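Local coordinates for protein beta-lactamase (Sebaldella termitidis, PDB 6N1N) that probably hydrolyses beta-lactam antibiotics to substituted beta-amino acids, as a serine-dependent class D beta-lactamase of the penicillin-binding transpeptidase superfamily, at residues Val25-Tyr30 with Asn212-Ala217; Thr185-Thr190 with Tyr206-Glu211. All blocks are in the same frame, centred on the assembly; numbering follows the deposited sequence.

Interaction 1. Residues Val25-Tyr30 with Asn212-Ala217; sequences VTIYDY and NVYFFA
Antiparallel pairing of Val25-Tyr30 with Asn212-Ala217 joins strands 22-29 and 212-222 inside the central sheet of the beta-lactamase fold, where strand 22-29, from the start of the chain, lies against the strands that follow the helical region. The segment axes run at 157° to each other, and the backbones are tied by Thr26 with Ala217 and Tyr28 with Phe215, both hydrogen-bonded pairs; Tyr28 N reaches Phe215 O at 2.8 Å. One more backbone bond, from Tyr30 N to Val213 O (2.9 Å), follows as the first segment leaves its strand.

Tyr28 and Phe215 point to the same face, which helix 147-159 covers. There Phe215 CD2 comes to the edge of the Tyr28 ring, near its plane, 4.2 Å from Tyr28 CD2, while the Tyr30 ring lies obliquely alongside the same phenylalanine, Tyr30 CD1 to Phe215 CE2 at 3.7 Å and planes 57° apart; the Tyr30 hydroxyl hydrogen-bonds to Glu159. On the other face Ile27 touches two residues: CG2, at the edge of the Tyr214 ring, packs on Tyr214 CB, and CG1 packs on Phe216 CB.

Asp29, its CG anti to the backbone N (chi1 173°), lays its carboxylate beside the Tyr214 ring. Asn212 ND2 donates to Asp29 OD1 at 2.9 Å, arriving from above the carboxylate plane, though OD1 lies close to the plane of the amide. Asn212 OD1 receives the backbone N of Val213 (2.7 Å) and that of Lys31, fixing the amide's flip. A water close to Tyr214 OH donates a longer bond to Asp29 OD2, 3.3 Å from the water oxygen, and Asn32 also reaches OD2. The buried carboxylate thus takes hydrogen bonds at both oxygens, from side-chain amides and water among others, which would probably stabilise it as an ionised group.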
ATOM      1  N   VAL A  25      -4.313  -4.113 -12.651  1.00 12.11           N
ATOM      2  CA  VAL A  25      -4.173  -4.997 -11.510  1.00 11.23           C
ATOM      3  C   VAL A  25      -3.021  -5.944 -11.807  1.00 11.73           C
ATOM      4  O   VAL A  25      -2.934  -6.493 -12.909  1.00 10.43           O
ATOM      5  CB  VAL A  25      -5.464  -5.779 -11.234  1.00 12.40           C
ATOM      6  CG1 VAL A  25      -5.924  -6.499 -12.458  1.00 14.69           C
ATOM      7  CG2 VAL A  25      -5.256  -6.783 -10.098  1.00 17.38           C
ATOM      8  N   THR A  26      -2.123  -6.076 -10.846  1.00  7.47           N
ATOM      9  CA  THR A  26      -0.983  -6.985 -10.897  1.00  8.62           C
ATOM     10  C   THR A  26      -1.047  -7.867  -9.660  1.00  8.58           C
ATOM     11  O   THR A  26      -1.214  -7.366  -8.548  1.00  7.78           O
ATOM     12  CB  THR A  26       0.347  -6.195 -10.932  1.00  9.47           C
ATOM     13  OG1 THR A  26       0.329  -5.301 -12.048  1.00 12.70           O
ATOM     14  CG2 THR A  26       1.554  -7.119 -11.039  1.00  9.89           C
ATOM     15  N   ILE A  27      -0.889  -9.187  -9.849  1.00  9.44           N
ATOM     16  CA  ILE A  27      -0.934 -10.150  -8.769  1.00 11.02           C
ATOM     17  C   ILE A  27       0.240 -11.105  -8.926  1.00 12.42           C
ATOM     18  O   ILE A  27       0.614 -11.469 -10.046  1.00 12.00           O
ATOM     19  CB  ILE A  27      -2.283 -10.897  -8.776  1.00  9.81           C
ATOM     20  CG1 ILE A  27      -3.429  -9.952  -8.407  1.00 12.81           C
ATOM     21  CG2 ILE A  27      -2.269 -12.085  -7.810  1.00 11.91           C
ATOM     22  CD1 ILE A  27      -4.783 -10.473  -8.790  1.00 12.70           C
ATOM     23  N   TYR A  28       0.834 -11.491  -7.799  1.00 10.15           N
ATOM     24  CA  TYR A  28       1.880 -12.510  -7.766  1.00 10.05           C
ATOM     25  C   TYR A  28       1.424 -13.658  -6.881  1.00  8.54           C
ATOM     26  O   TYR A  28       1.179 -13.470  -5.685  1.00  9.20           O
ATOM     27  CB  TYR A  28       3.191 -11.939  -7.254  1.00  9.38           C
ATOM     28  CG  TYR A  28       4.330 -12.946  -7.227  1.00  9.35           C
ATOM     29  CD1 TYR A  28       4.926 -13.365  -8.395  1.00 14.32           C
ATOM     30  CD2 TYR A  28       4.796 -13.442  -6.035  1.00  8.95           C
ATOM     31  CE1 TYR A  28       5.966 -14.275  -8.376  1.00 11.45           C
ATOM     32  CE2 TYR A  28       5.845 -14.338  -5.994  1.00  8.94           C
ATOM     33  CZ  TYR A  28       6.431 -14.755  -7.164  1.00  9.88           C
ATOM     34  OH  TYR A  28       7.478 -15.659  -7.153  1.00 12.34           O
ATOM     35  N   ASP A  29       1.306 -14.830  -7.492  1.00  9.74           N
ATOM     36  CA  ASP A  29       1.035 -16.100  -6.837  1.00  9.88           C
ATOM     37  C   ASP A  29       2.352 -16.625  -6.271  1.00  9.39           C
ATOM     38  O   ASP A  29       3.255 -16.995  -7.017  1.00  8.08           O
ATOM     39  CB  ASP A  29       0.387 -17.014  -7.878  1.00  9.34           C
ATOM     40  CG  ASP A  29       0.187 -18.444  -7.404  1.00  9.54           C
ATOM     41  OD1 ASP A  29       0.870 -18.872  -6.470  1.00 11.26           O
ATOM     42  OD2 ASP A  29      -0.642 -19.154  -8.021  1.00 11.97           O
ATOM     43  N   TYR A  30       2.459 -16.648  -4.944  1.00  8.01           N
ATOM     44  CA  TYR A  30       3.726 -16.910  -4.266  1.00  9.39           C
ATOM     45  C   TYR A  30       4.160 -18.365  -4.384  1.00 11.88           C
ATOM     46  O   TYR A  30       5.318 -18.656  -4.726  1.00 10.81           O
ATOM     47  CB  TYR A  30       3.573 -16.498  -2.795  1.00  9.30           C
ATOM     48  CG  TYR A  30       4.807 -16.689  -1.959  1.00 11.39           C
ATOM     49  CD1 TYR A  30       5.844 -15.773  -1.996  1.00  8.95           C
ATOM     50  CD2 TYR A  30       4.920 -17.770  -1.114  1.00 14.93           C
ATOM     51  CE1 TYR A  30       6.986 -15.954  -1.213  1.00 10.59           C
ATOM     52  CE2 TYR A  30       6.047 -17.945  -0.325  1.00 14.84           C
ATOM     53  CZ  TYR A  30       7.065 -17.039  -0.381  1.00 15.43           C
ATOM     54  OH  TYR A  30       8.174 -17.247   0.387  1.00 15.75           O
ATOM     55  N   ASN A 212      -1.860 -20.629   0.143  1.00  8.18           N
ATOM     56  CA  ASN A 212      -1.017 -19.842  -0.740  1.00 12.24           C
ATOM     57  C   ASN A 212      -1.041 -18.411  -0.243  1.00 11.27           C
ATOM     58  O   ASN A 212      -1.739 -18.074   0.727  1.00 11.27           O
ATOM     59  CB  ASN A 212      -1.540 -19.936  -2.174  1.00 11.10           C
ATOM     60  CG  ASN A 212      -0.495 -19.647  -3.221  1.00 13.05           C
ATOM     61  OD1 ASN A 212       0.552 -19.041  -2.969  1.00 12.25           O
ATOM     62  ND2 ASN A 212      -0.808 -20.049  -4.433  1.00 10.16           N
ATOM     63  N   VAL A 213      -0.285 -17.564  -0.931  1.00  8.42           N
ATOM     64  CA  VAL A 213      -0.295 -16.120  -0.715  1.00  8.02           C
ATOM     65  C   VAL A 213      -0.329 -15.454  -2.084  1.00 10.97           C
ATOM     66  O   VAL A 213       0.458 -15.799  -2.969  1.00  9.68           O
ATOM     67  CB  VAL A 213       0.934 -15.609   0.056  1.00 11.38           C
ATOM     68  CG1 VAL A 213       0.737 -14.148   0.479  1.00  9.42           C
ATOM     69  CG2 VAL A 213       1.195 -16.442   1.251  1.00 14.73           C
ATOM     70  N   TYR A 214      -1.199 -14.465  -2.239  1.00  8.25           N
ATOM     71  CA  TYR A 214      -1.305 -13.687  -3.469  1.00  7.59           C
ATOM     72  C   TYR A 214      -1.012 -12.226  -3.133  1.00  9.16           C
ATOM     73  O   TYR A 214      -1.793 -11.563  -2.442  1.00 10.21           O
ATOM     74  CB  TYR A 214      -2.682 -13.843  -4.118  1.00 12.61           C
ATOM     75  CG  TYR A 214      -3.019 -15.286  -4.407  1.00  8.73           C
ATOM     76  CD1 TYR A 214      -2.715 -15.876  -5.640  1.00  9.53           C
ATOM     77  CD2 TYR A 214      -3.582 -16.100  -3.424  1.00  9.56           C
ATOM     78  CE1 TYR A 214      -2.978 -17.191  -5.877  1.00  9.90           C
ATOM     79  CE2 TYR A 214      -3.852 -17.428  -3.662  1.00 10.46           C
ATOM     80  CZ  TYR A 214      -3.556 -17.969  -4.878  1.00 11.00           C
ATOM     81  OH  TYR A 214      -3.863 -19.281  -5.096  1.00 13.29           O
ATOM     82  N   PHE A 215       0.122 -11.734  -3.640  1.00  9.80           N
ATOM     83  CA  PHE A 215       0.472 -10.324  -3.516  1.00  8.26           C
ATOM     84  C   PHE A 215      -0.197  -9.534  -4.619  1.00 10.86           C
ATOM     85  O   PHE A 215      -0.342 -10.025  -5.738  1.00 10.89           O
ATOM     86  CB  PHE A 215       1.990 -10.178  -3.573  1.00  8.50           C
ATOM     87  CG  PHE A 215       2.686 -10.884  -2.443  1.00  9.67           C
ATOM     88  CD1 PHE A 215       2.978 -10.208  -1.283  1.00 11.12           C
ATOM     89  CD2 PHE A 215       2.958 -12.241  -2.500  1.00 12.17           C
ATOM     90  CE1 PHE A 215       3.560 -10.858  -0.226  1.00  7.12           C
ATOM     91  CE2 PHE A 215       3.541 -12.887  -1.447  1.00 10.01           C
ATOM     92  CZ  PHE A 215       3.857 -12.206  -0.305  1.00  7.68           C
ATOM     93  N   PHE A 216      -0.638  -8.305  -4.304  1.00 10.39           N
ATOM     94  CA  PHE A 216      -1.386  -7.551  -5.301  1.00 11.56           C
ATOM     95  C   PHE A 216      -1.079  -6.064  -5.257  1.00  9.24           C
ATOM     96  O   PHE A 216      -0.749  -5.499  -4.221  1.00  8.78           O
ATOM     97  CB  PHE A 216      -2.915  -7.756  -5.152  1.00 10.20           C
ATOM     98  CG  PHE A 216      -3.484  -7.276  -3.850  1.00  9.18           C
ATOM     99  CD1 PHE A 216      -3.973  -5.992  -3.702  1.00  9.41           C
ATOM    100  CD2 PHE A 216      -3.529  -8.115  -2.768  1.00  9.40           C
ATOM    101  CE1 PHE A 216      -4.489  -5.559  -2.489  1.00 10.70           C
ATOM    102  CE2 PHE A 216      -4.047  -7.696  -1.564  1.00 11.28           C
ATOM    103  CZ  PHE A 216      -4.517  -6.402  -1.427  1.00  8.53           C
ATOM    104  N   ALA A 217      -1.188  -5.438  -6.414  1.00  8.13           N
ATOM    105  CA  ALA A 217      -1.104  -3.989  -6.505  1.00  7.51           C
ATOM    106  C   ALA A 217      -2.091  -3.572  -7.584  1.00  7.71           C
ATOM    107  O   ALA A 217      -1.897  -3.864  -8.760  1.00  9.21           O
ATOM    108  CB  ALA A 217       0.315  -3.509  -6.831  1.00  7.74           C
TER
HETATM  109  O   HOH W   1      -0.869  -3.003 -11.347  1.00 11.19           O
HETATM  110  O   HOH W   2      -3.687 -20.244  -7.600  1.00 31.81           O

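Interaction 2. Residues Thr185-Thr190 with Tyr206-Glu211; sequences TLRGKT and YIEAKE. With SO4 (sulfate ion), chain C.
A flat guanidinium lies almost parallel to a tyrosine ring on one face of a beta hairpin: Arg187 and Tyr206, a hydrogen-bonded antiparallel pair of strands 184-195 and 198-209, run side by side with planes 19° apart. Contact is made at the phenol end, Arg187 CD lying 3.5 Å from Tyr206 CZ, with the hydroxyl oxygen over one guanidinium face. Tyr206 CG sits between the backbone N and carbonyl carbon (chi1 65°), which carries the ring alongside the extended arginine.

The guanidinium edge is polar. NH1 forms a salt bridge with Glu208 OE1 (2.9 Å), which lies near the guanidinium plane, whereas NH1 stands above the carboxylate; the two planes are 79° apart. NE is held by Lys173 O. On the opposite face of the hairpin, Leu186 CD1 packs on Ile207 CB at 4.0 Å, towards helix 228-245.

Farther along the first strand, Lys189 and Thr190 belong to the Lys-Thr-Gly motif of serine beta-lactamases. A sulfate ion, probably from the crystallisation liquor, lies doubtfully close to Thr190 OG1 and is hydrogen-bonded by Ser51, the predicted nucleophile, and Arg235. Back at Arg187, one water accepts from NH1 at 2.8 Å and donates to the carbonyl oxygens of Thr185 and Tyr206.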
ATOM      1  N   THR A 185      -7.260 -14.272   4.857  1.00 11.30           N
ATOM      2  CA  THR A 185      -6.810 -13.137   5.651  1.00  8.61           C
ATOM      3  C   THR A 185      -6.260 -12.123   4.664  1.00  9.08           C
ATOM      4  O   THR A 185      -5.294 -12.415   3.943  1.00 10.40           O
ATOM      5  CB  THR A 185      -5.727 -13.513   6.664  1.00 10.26           C
ATOM      6  OG1 THR A 185      -6.250 -14.493   7.556  1.00 12.08           O
ATOM      7  CG2 THR A 185      -5.276 -12.298   7.464  1.00 10.72           C
ATOM      8  N   LEU A 186      -6.888 -10.960   4.625  1.00  9.42           N
ATOM      9  CA  LEU A 186      -6.547  -9.903   3.699  1.00 10.32           C
ATOM     10  C   LEU A 186      -5.797  -8.786   4.409  1.00  7.56           C
ATOM     11  O   LEU A 186      -6.259  -8.258   5.423  1.00 10.59           O
ATOM     12  CB  LEU A 186      -7.832  -9.371   3.062  1.00 12.29           C
ATOM     13  CG  LEU A 186      -7.707  -8.141   2.175  1.00 10.96           C
ATOM     14  CD1 LEU A 186      -6.869  -8.471   0.901  1.00 14.30           C
ATOM     15  CD2 LEU A 186      -9.088  -7.582   1.824  1.00 17.69           C
ATOM     16  N   ARG A 187      -4.643  -8.417   3.861  1.00 10.79           N
ATOM     17  CA  ARG A 187      -3.901  -7.232   4.272  1.00 10.04           C
ATOM     18  C   ARG A 187      -3.848  -6.299   3.066  1.00  9.12           C
ATOM     19  O   ARG A 187      -3.251  -6.632   2.048  1.00 12.72           O
ATOM     20  CB  ARG A 187      -2.492  -7.604   4.728  1.00 11.88           C
ATOM     21  CG  ARG A 187      -2.459  -8.432   5.975  1.00  9.90           C
ATOM     22  CD  ARG A 187      -1.092  -9.026   6.233  1.00 10.60           C
ATOM     23  NE  ARG A 187      -1.018  -9.691   7.530  1.00 11.72           N
ATOM     24  CZ  ARG A 187      -1.318 -10.959   7.761  1.00 10.84           C
ATOM     25  NH1 ARG A 187      -1.724 -11.736   6.773  1.00 12.37           N
ATOM     26  NH2 ARG A 187      -1.213 -11.444   8.998  1.00 16.83           N
ATOM     27  N   GLY A 188      -4.529  -5.160   3.135  1.00 25.27           N
ATOM     28  CA  GLY A 188      -4.533  -4.259   1.998  1.00 31.45           C
ATOM     29  C   GLY A 188      -4.604  -2.825   2.466  1.00 21.43           C
ATOM     30  O   GLY A 188      -5.247  -2.550   3.487  1.00 16.61           O
ATOM     31  N   LYS A 189      -3.929  -1.919   1.766  1.00 14.60           N
ATOM     32  CA  LYS A 189      -3.884  -0.503   2.144  1.00 11.32           C
ATOM     33  C   LYS A 189      -4.159   0.323   0.900  1.00 10.16           C
ATOM     34  O   LYS A 189      -3.589   0.074  -0.174  1.00  9.80           O
ATOM     35  CB  LYS A 189      -2.541  -0.083   2.758  1.00 12.75           C
ATOM     36  CG  LYS A 189      -2.421   1.402   3.163  1.00 20.92           C
ATOM     37  CD  LYS A 189      -3.214   1.684   4.428  1.00 25.55           C
ATOM     38  CE  LYS A 189      -3.354   3.189   4.714  1.00 31.29           C
ATOM     39  NZ  LYS A 189      -4.407   3.856   3.860  1.00 28.41           N
ATOM     40  N   THR A 190      -5.050   1.301   1.047  1.00  7.91           N
ATOM     41  CA  THR A 190      -5.354   2.258   0.019  1.00 10.17           C
ATOM     42  C   THR A 190      -4.422   3.462   0.040  1.00 11.19           C
ATOM     43  O   THR A 190      -3.849   3.848   1.065  1.00 10.70           O
ATOM     44  CB  THR A 190      -6.790   2.715   0.225  1.00 13.07           C
ATOM     45  OG1 THR A 190      -6.930   3.102   1.602  1.00 24.51           O
ATOM     46  CG2 THR A 190      -7.707   1.604  -0.061  1.00 10.61           C
ATOM     47  N   TYR A 206      -1.470  -8.098   0.362  1.00  7.40           N
ATOM     48  CA  TYR A 206      -1.435  -9.513   0.040  1.00  7.71           C
ATOM     49  C   TYR A 206      -2.569 -10.204   0.772  1.00  9.24           C
ATOM     50  O   TYR A 206      -3.030  -9.755   1.824  1.00  8.30           O
ATOM     51  CB  TYR A 206      -0.074 -10.160   0.349  1.00 10.19           C
ATOM     52  CG  TYR A 206       0.438 -10.250   1.786  1.00  9.55           C
ATOM     53  CD1 TYR A 206       0.154 -11.358   2.583  1.00  9.50           C
ATOM     54  CD2 TYR A 206       1.287  -9.292   2.306  1.00  7.94           C
ATOM     55  CE1 TYR A 206       0.686 -11.485   3.869  1.00  7.23           C
ATOM     56  CE2 TYR A 206       1.805  -9.398   3.624  1.00 10.70           C
ATOM     57  CZ  TYR A 206       1.490 -10.496   4.398  1.00 10.62           C
ATOM     58  OH  TYR A 206       2.030 -10.634   5.676  1.00 10.72           O
ATOM     59  N   ILE A 207      -3.013 -11.306   0.190  1.00  9.69           N
ATOM     60  CA  ILE A 207      -4.109 -12.096   0.715  1.00  7.49           C
ATOM     61  C   ILE A 207      -3.615 -13.521   0.892  1.00 11.46           C
ATOM     62  O   ILE A 207      -3.030 -14.103  -0.029  1.00 11.81           O
ATOM     63  CB  ILE A 207      -5.353 -12.032  -0.191  1.00  9.16           C
ATOM     64  CG1 ILE A 207      -6.525 -12.742   0.513  1.00 10.31           C
ATOM     65  CG2 ILE A 207      -5.125 -12.615  -1.603  1.00 10.66           C
ATOM     66  CD1 ILE A 207      -7.903 -12.519  -0.191  1.00 11.70           C
ATOM     67  N   GLU A 208      -3.843 -14.064   2.086  1.00  8.48           N
ATOM     68  CA  GLU A 208      -3.556 -15.459   2.419  1.00  9.32           C
ATOM     69  C   GLU A 208      -4.817 -16.269   2.152  1.00  9.47           C
ATOM     70  O   GLU A 208      -5.855 -16.048   2.790  1.00 10.52           O
ATOM     71  CB  GLU A 208      -3.129 -15.584   3.886  1.00  9.76           C
ATOM     72  CG  GLU A 208      -1.814 -14.855   4.180  1.00  9.17           C
ATOM     73  CD  GLU A 208      -1.390 -14.759   5.641  1.00 13.50           C
ATOM     74  OE1 GLU A 208      -2.260 -14.618   6.525  1.00 14.68           O
ATOM     75  OE2 GLU A 208      -0.151 -14.794   5.910  1.00 12.74           O
ATOM     76  N   ALA A 209      -4.722 -17.224   1.224  1.00  9.26           N
ATOM     77  CA  ALA A 209      -5.877 -17.993   0.783  1.00 10.93           C
ATOM     78  C   ALA A 209      -5.375 -19.234   0.068  1.00 13.96           C
ATOM     79  O   ALA A 209      -4.318 -19.204  -0.566  1.00 11.70           O
ATOM     80  CB  ALA A 209      -6.771 -17.184  -0.158  1.00 13.30           C
ATOM     81  N   LYS A 210      -6.155 -20.311   0.151  1.00 13.02           N
ATOM     82  CA  LYS A 210      -5.935 -21.505  -0.680  1.00 13.19           C
ATOM     83  C   LYS A 210      -4.550 -22.101  -0.473  1.00 13.41           C
ATOM     84  O   LYS A 210      -3.879 -22.494  -1.437  1.00 14.42           O
ATOM     85  CB  LYS A 210      -6.154 -21.197  -2.166  1.00 22.45           C
ATOM     86  CG  LYS A 210      -7.578 -20.783  -2.526  1.00 35.66           C
ATOM     87  CD  LYS A 210      -7.755 -20.725  -4.034  1.00 47.87           C
ATOM     88  CE  LYS A 210      -7.943 -22.109  -4.637  1.00 59.37           C
ATOM     89  NZ  LYS A 210      -7.854 -22.077  -6.130  1.00 68.71           N
ATOM     90  N   GLU A 211      -4.111 -22.174   0.786  1.00 14.18           N
ATOM     91  CA  GLU A 211      -2.764 -22.633   1.128  1.00  8.27           C
ATOM     92  C   GLU A 211      -1.731 -21.946   0.243  1.00 11.49           C
ATOM     93  O   GLU A 211      -0.831 -22.570  -0.310  1.00 15.96           O
ATOM     94  CB  GLU A 211      -2.661 -24.157   1.038  1.00 12.71           C
ATOM     95  CG  GLU A 211      -3.402 -24.886   2.155  1.00 23.97           C
ATOM     96  CD  GLU A 211      -3.230 -26.405   2.103  1.00 37.46           C
ATOM     97  OE1 GLU A 211      -3.700 -27.028   1.122  1.00 42.01           O
ATOM     98  OE2 GLU A 211      -2.616 -26.970   3.038  1.00 31.88           O
TER
HETATM   99  S   SO4 C 302      -6.542   6.659   1.564  1.00 43.76           S
HETATM  100  O1  SO4 C 302      -7.733   7.449   1.893  1.00 60.70           O
HETATM  101  O2  SO4 C 302      -5.315   7.348   2.049  1.00 21.50           O
HETATM  102  O3  SO4 C 302      -6.617   5.372   2.246  1.00 45.66           O
HETATM  103  O4  SO4 C 302      -6.514   6.478   0.110  1.00 47.15           O
HETATM  104  O   HOH W   3      -2.783 -11.373   4.241  1.00 10.19           O
HETATM  105  O   HOH W   4      -1.892 -14.200   9.110  1.00 14.75           O

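Both contacts belong to one mixed sheet. Strands 212-222 and 198-209 are neighbours, so interaction 1 and interaction 2 meet directly: Tyr214 N probably bonds to Ile207 O at 2.9 Å, and Phe215 CD1 packs on Tyr206 CB at 3.5 Å. Interaction 1 joins strands far apart in sequence, interaction 2 the two arms of a hairpin. Residues 25-30 with 212-217 are almost wholly buried, with aromatic and aliphatic packing and a neutral amide facing the carboxylate. In 185-190 with 206-211 the buried tyrosine and arginine give way to partly exposed Thr185 and Glu208, and charge pairing replaces the amide. The far end of segment 185-190 leads towards the sulfate and Ser51, the predicted active-site serine.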